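NRPS (Penicillium fellutanum, PDB 6NKI) is part of a nonribosomal peptide synthetase, with a Rossmann-type domain of the male sterility protein family that binds NADPH. Local coordinates at residues W270-A275 with P382-Q387; L328-D333 with R401-L406. All coordinates share one frame; numbering follows the deposited sequence.

In the fold
Interactions 1 and 2 both bring the C-terminal end of the model back onto earlier parts of the chain. In order along the sequence come 270-275, 328-333, 382-387 and 401-406, so the two contacts alternate. Their centres lie 22 Å apart and their nearest atoms about 7 Å apart, without touching. They are tied through helix 389-410, which follows directly on the loop 382-387 and carries 401-406, and through Leu271 of strand 270-275, which packs on helix 319-330, the helix that ends in interaction 2. The loop thus packs on the central strand of the mixed three-stranded sheet, and the helix after it on helices 319-330 and 248-259.

Interaction 1: residues W270-A275 with P382-Q387; sequences WLFVAA and PVPIYQ
Trp270 spreads its indole beneath Val383 and Pro384, and this is the tightly packed part of the contact. Both residues lie over the same face of the ring. Val383 CG2 stands 4.0 Å from the centroid of the five-membered ring and Pro384 CD 4.3 Å from it, two CH-pi contacts. Further out, Pro384 CG reaches Trp270 CZ2 at 3.6 Å, so the proline covers the indole from its pyrrole half out onto the benzene half. With CG anti to the backbone N (chi1 -176°), Trp270 swings off the strand toward the loop. A broad aromatic suits this place because it gives a branched valine and a stiff proline one flat surface.

Phe272 stands at the pyrrole edge of the indole and offers its face to it: Trp270 CD1 sits 3.6 Å above the plane of the Phe272 ring, over its centre. Its own edge faces the loop backbone, with Phe272 CE1 4.0 Å from Pro382 O, and its buried ring also rests on Leu169 and Leu381. Toward solvent the fit slackens. Exposed Pro382 only brushes Phe272, CD to CZ 4.2 Å, while the end of Gln387 lies beside the indole rim. Trp270 is also paired through its backbone with Val375. Such aromatic-proline packing here fastens the loop before helix 389-410 to the central strand of the three-stranded mixed sheet in this Rossmann-type protein.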
loop_
_atom_site.group_PDB
_atom_site.type_symbol
_atom_site.label_atom_id
_atom_site.label_comp_id
_atom_site.label_asym_id
_atom_site.label_seq_id
_atom_site.Cartn_x
_atom_site.Cartn_y
_atom_site.Cartn_z
ATOM N N TRP A 270 18.476 4.988 -6.360
ATOM C CA TRP A 270 17.300 4.324 -5.821
ATOM C C TRP A 270 17.513 3.952 -4.354
ATOM O O TRP A 270 18.579 3.447 -3.980
ATOM C CB TRP A 270 16.968 3.065 -6.626
ATOM C CG TRP A 270 15.739 2.466 -6.121
ATOM C CD1 TRP A 270 15.631 1.513 -5.156
ATOM C CD2 TRP A 270 14.419 2.772 -6.533
ATOM N NE1 TRP A 270 14.320 1.216 -4.925
ATOM C CE2 TRP A 270 13.551 1.969 -5.768
ATOM C CE3 TRP A 270 13.877 3.649 -7.477
ATOM C CZ2 TRP A 270 12.173 2.013 -5.924
ATOM C CZ3 TRP A 270 12.503 3.691 -7.628
ATOM C CH2 TRP A 270 11.672 2.883 -6.851
ATOM N N LEU A 271 16.480 4.180 -3.545
ATOM C CA LEU A 271 16.476 3.923 -2.107
ATOM C C LEU A 271 15.426 2.854 -1.786
ATOM O O LEU A 271 14.233 3.048 -2.052
ATOM C CB LEU A 271 16.155 5.207 -1.335
ATOM C CG LEU A 271 16.186 5.195 0.198
ATOM C CD1 LEU A 271 17.637 5.144 0.676
ATOM C CD2 LEU A 271 15.425 6.364 0.837
ATOM N N PHE A 272 15.859 1.747 -1.174
ATOM C CA PHE A 272 14.944 0.656 -0.828
ATOM C C PHE A 272 14.311 0.927 0.529
ATOM O O PHE A 272 14.915 0.662 1.570
ATOM C CB PHE A 272 15.660 -0.691 -0.825
ATOM C CG PHE A 272 16.101 -1.158 -2.192
ATOM C CD1 PHE A 272 15.172 -1.682 -3.097
ATOM C CD2 PHE A 272 17.447 -1.121 -2.556
ATOM C CE1 PHE A 272 15.567 -2.116 -4.341
ATOM C CE2 PHE A 272 17.847 -1.566 -3.805
ATOM C CZ PHE A 272 16.894 -2.057 -4.701
ATOM N N VAL A 273 13.068 1.393 0.526
ATOM C CA VAL A 273 12.332 1.636 1.759
ATOM C C VAL A 273 10.848 1.273 1.560
ATOM O O VAL A 273 10.285 1.428 0.466
ATOM C CB VAL A 273 12.556 3.104 2.218
ATOM C CG1 VAL A 273 12.061 4.061 1.170
ATOM C CG2 VAL A 273 11.857 3.404 3.511
ATOM N N ALA A 274 10.225 0.783 2.636
ATOM C CA ALA A 274 8.874 0.235 2.590
ATOM C C ALA A 274 8.191 0.428 3.936
ATOM O O ALA A 274 8.842 0.485 4.978
ATOM C CB ALA A 274 8.855 -1.251 2.220
ATOM N N ALA A 275 6.886 0.598 3.902
ATOM C CA ALA A 275 6.216 0.645 5.175
ATOM C C ALA A 275 6.237 -0.759 5.756
ATOM O O ALA A 275 6.339 -1.750 5.025
ATOM C CB ALA A 275 4.791 1.161 5.036
ATOM N N PRO A 382 17.886 -5.515 -7.045
ATOM C CA PRO A 382 16.671 -5.625 -7.872
ATOM C C PRO A 382 15.923 -4.304 -8.015
ATOM O O PRO A 382 14.760 -4.176 -7.618
ATOM C CB PRO A 382 15.843 -6.658 -7.094
ATOM C CG PRO A 382 16.188 -6.389 -5.682
ATOM C CD PRO A 382 17.669 -6.078 -5.702
ATOM N N VAL A 383 16.582 -3.310 -8.599
ATOM C CA VAL A 383 15.929 -2.002 -8.714
ATOM C C VAL A 383 14.742 -2.123 -9.671
ATOM O O VAL A 383 14.905 -2.638 -10.795
ATOM C CB VAL A 383 16.937 -0.928 -9.169
ATOM C CG1 VAL A 383 17.475 -1.209 -10.572
ATOM C CG2 VAL A 383 16.335 0.461 -9.081
ATOM N N PRO A 384 13.533 -1.750 -9.254
ATOM C CA PRO A 384 12.355 -1.894 -10.131
ATOM C C PRO A 384 12.425 -0.977 -11.335
ATOM O O PRO A 384 12.470 0.247 -11.200
ATOM C CB PRO A 384 11.179 -1.536 -9.214
ATOM C CG PRO A 384 11.763 -0.765 -8.113
ATOM C CD PRO A 384 13.143 -1.325 -7.903
ATOM N N ILE A 385 12.442 -1.590 -12.525
ATOM C CA ILE A 385 12.391 -0.858 -13.787
ATOM C C ILE A 385 11.176 0.058 -13.827
ATOM O O ILE A 385 11.242 1.191 -14.322
ATOM C CB ILE A 385 12.403 -1.858 -14.961
ATOM C CG1 ILE A 385 12.389 -1.136 -16.310
ATOM C CG2 ILE A 385 11.271 -2.874 -14.831
ATOM C CD1 ILE A 385 12.688 -2.049 -17.494
ATOM N N TYR A 386 10.054 -0.416 -13.296
ATOM C CA TYR A 386 8.833 0.359 -13.166
ATOM C C TYR A 386 8.207 0.031 -11.822
ATOM O O TYR A 386 8.271 -1.114 -11.366
ATOM C CB TYR A 386 7.857 0.056 -14.313
ATOM C CG TYR A 386 6.499 0.741 -14.216
ATOM C CD1 TYR A 386 6.355 2.105 -14.456
ATOM C CD2 TYR A 386 5.353 0.004 -13.919
ATOM C CE1 TYR A 386 5.107 2.723 -14.380
ATOM C CE2 TYR A 386 4.104 0.607 -13.844
ATOM C CZ TYR A 386 3.983 1.965 -14.075
ATOM O OH TYR A 386 2.741 2.561 -13.999
ATOM N N GLN A 387 7.621 1.045 -11.184
ATOM C CA GLN A 387 7.014 0.877 -9.884
ATOM C C GLN A 387 5.682 1.628 -9.905
ATOM O O GLN A 387 5.661 2.837 -10.215
ATOM C CB GLN A 387 7.878 1.395 -8.734
ATOM C CG GLN A 387 7.247 1.076 -7.399
ATOM C CD GLN A 387 7.838 1.862 -6.262
ATOM O OE1 GLN A 387 8.499 2.859 -6.483
ATOM N NE2 GLN A 387 7.633 1.397 -5.036
#

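Interaction 2: residues L328-D333 with R401-L406; sequences LGLGRD and RNAEYL
Gly329 and Glu404 bring the backbones of two helices very close, their CA atoms being 4.2 Å apart. Helix 319-330 arrives with its C-terminal end and meets helix 389-410 part-way along its length. Glycine suits this point because it puts no side chain between the two backbones, and the main chain itself becomes the contact surface: Gly329 C lies 4.0 Å from Ala403 C. The oxygen of Gly329 is met from the side by Glu404 CA, at 3.3 Å, in a CA-H...O contact with an angle of 132° at the hydrogen.

Close helix-helix packing through small residues, here with one CA-H...O contact, is the motif, and Ala403 plays the matching part on helix 389-410. Its methyl points toward helix 319-330, touching Ile326 as well, and is small enough to lie beside the backbone of Leu330, with CB 4.1 Å from Leu330 N.

Leu330 starts away from the partner helix, but its end turns back. Its CG is anti to the carbonyl carbon (chi1 -67°), which brings CD2 to 3.3 Å from Ala403 O and CG to 4.4 Å from Ala403 CB. Leu330 also packs on Met257 and Ala407, an apolar setting that suits its type. Glu404 gives only its aliphatic base, CB lying 3.6 Å from Gly329 O; the same side chain also packs on Asn45 of the second subunit. Beyond Leu330 the chain leaves helical angles at Gly331, whose positive phi of 71° favours glycine, and Arg332 then forms a salt bridge with Glu410 further along helix 389-410.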
loop_
_atom_site.group_PDB
_atom_site.type_symbol
_atom_site.label_atom_id
_atom_site.label_comp_id
_atom_site.label_asym_id
_atom_site.label_seq_id
_atom_site.Cartn_x
_atom_site.Cartn_y
_atom_site.Cartn_z
ATOM N N LEU A 328 9.242 18.514 2.629
ATOM C CA LEU A 328 7.812 18.788 2.698
ATOM C C LEU A 328 7.259 18.543 4.097
ATOM O O LEU A 328 6.407 19.299 4.577
ATOM C CB LEU A 328 7.074 17.929 1.674
ATOM C CG LEU A 328 5.618 18.276 1.327
ATOM C CD1 LEU A 328 5.355 17.867 -0.109
ATOM C CD2 LEU A 328 4.589 17.632 2.268
ATOM N N GLY A 329 7.732 17.482 4.762
ATOM C CA GLY A 329 7.275 17.188 6.110
ATOM C C GLY A 329 7.947 18.053 7.158
ATOM O O GLY A 329 7.299 18.508 8.110
ATOM N N LEU A 330 9.257 18.290 7.010
ATOM C CA LEU A 330 9.915 19.236 7.908
ATOM C C LEU A 330 9.338 20.641 7.752
ATOM O O LEU A 330 9.432 21.467 8.670
ATOM C CB LEU A 330 11.428 19.258 7.657
ATOM C CG LEU A 330 12.346 18.058 7.951
ATOM C CD1 LEU A 330 13.782 18.370 7.538
ATOM C CD2 LEU A 330 12.287 17.640 9.411
ATOM N N GLY A 331 8.730 20.928 6.607
ATOM C CA GLY A 331 8.192 22.250 6.386
ATOM C C GLY A 331 9.235 23.317 6.178
ATOM O O GLY A 331 8.968 24.494 6.444
ATOM N N ARG A 332 10.416 22.941 5.702
ATOM C CA ARG A 332 11.497 23.889 5.508
ATOM C C ARG A 332 12.439 23.307 4.469
ATOM O O ARG A 332 12.509 22.093 4.281
ATOM C CB ARG A 332 12.239 24.168 6.820
ATOM C CG ARG A 332 13.153 23.038 7.249
ATOM C CD ARG A 332 13.696 23.256 8.647
ATOM N NE ARG A 332 14.788 22.333 8.942
ATOM C CZ ARG A 332 15.366 22.218 10.128
ATOM N NH1 ARG A 332 14.926 22.936 11.152
ATOM N NH2 ARG A 332 16.360 21.366 10.298
ATOM N N ASP A 333 13.176 24.183 3.807
ATOM C CA ASP A 333 14.098 23.730 2.780
ATOM C C ASP A 333 15.485 23.483 3.350
ATOM O O ASP A 333 15.912 24.124 4.317
ATOM C CB ASP A 333 14.153 24.723 1.620
ATOM C CG ASP A 333 12.876 24.713 0.806
ATOM O OD1 ASP A 333 12.184 23.659 0.801
ATOM O OD2 ASP A 333 12.563 25.747 0.168
ATOM N N ARG A 401 5.139 11.815 6.490
ATOM C CA ARG A 401 4.529 11.822 7.815
ATOM C C ARG A 401 5.586 11.617 8.901
ATOM O O ARG A 401 5.407 12.067 10.040
ATOM C CB ARG A 401 3.442 10.747 7.932
ATOM C CG ARG A 401 2.301 10.770 6.926
ATOM C CD ARG A 401 1.510 12.064 6.961
ATOM N NE ARG A 401 0.977 12.383 8.284
ATOM C CZ ARG A 401 -0.155 11.894 8.782
ATOM N NH1 ARG A 401 -0.884 11.040 8.071
ATOM N NH2 ARG A 401 -0.552 12.258 9.996
ATOM N N ASN A 402 6.691 10.950 8.569
ATOM C CA ASN A 402 7.736 10.729 9.560
ATOM C C ASN A 402 8.601 11.981 9.735
ATOM O O ASN A 402 8.908 12.384 10.865
ATOM C CB ASN A 402 8.589 9.512 9.163
ATOM C CG ASN A 402 7.837 8.163 9.315
ATOM O OD1 ASN A 402 7.153 7.928 10.307
ATOM N ND2 ASN A 402 7.977 7.288 8.325
ATOM N N ALA A 403 8.973 12.625 8.633
ATOM C CA ALA A 403 9.738 13.860 8.730
ATOM C C ALA A 403 8.954 14.963 9.434
ATOM O O ALA A 403 9.548 15.847 10.055
ATOM C CB ALA A 403 10.161 14.308 7.332
ATOM N N GLU A 404 7.625 14.950 9.319
ATOM C CA GLU A 404 6.778 15.857 10.088
ATOM C C GLU A 404 6.732 15.481 11.568
ATOM O O GLU A 404 6.469 16.341 12.414
ATOM C CB GLU A 404 5.368 15.870 9.495
ATOM C CG GLU A 404 4.370 16.736 10.262
ATOM C CD GLU A 404 3.020 16.888 9.566
ATOM O OE1 GLU A 404 2.832 16.316 8.470
ATOM O OE2 GLU A 404 2.150 17.596 10.122
ATOM N N TYR A 405 6.978 14.214 11.902
ATOM C CA TYR A 405 7.042 13.825 13.307
ATOM C C TYR A 405 8.309 14.349 13.964
ATOM O O TYR A 405 8.257 14.996 15.016
ATOM C CB TYR A 405 6.980 12.306 13.459
ATOM C CG TYR A 405 7.281 11.856 14.874
ATOM C CD1 TYR A 405 6.342 11.992 15.882
ATOM C CD2 TYR A 405 8.519 11.318 15.204
ATOM C CE1 TYR A 405 6.615 11.592 17.174
ATOM C CE2 TYR A 405 8.802 10.913 16.496
ATOM C CZ TYR A 405 7.845 11.053 17.480
ATOM O OH TYR A 405 8.110 10.654 18.774
ATOM N N LEU A 406 9.465 14.025 13.381
ATOM C CA LEU A 406 10.721 14.520 13.925
ATOM C C LEU A 406 10.668 16.035 14.085
ATOM O O LEU A 406 10.935 16.571 15.169
ATOM C CB LEU A 406 11.886 14.088 13.029
ATOM C CG LEU A 406 12.151 12.570 13.006
ATOM C CD1 LEU A 406 13.245 12.195 12.008
ATOM C CD2 LEU A 406 12.486 12.040 14.394
#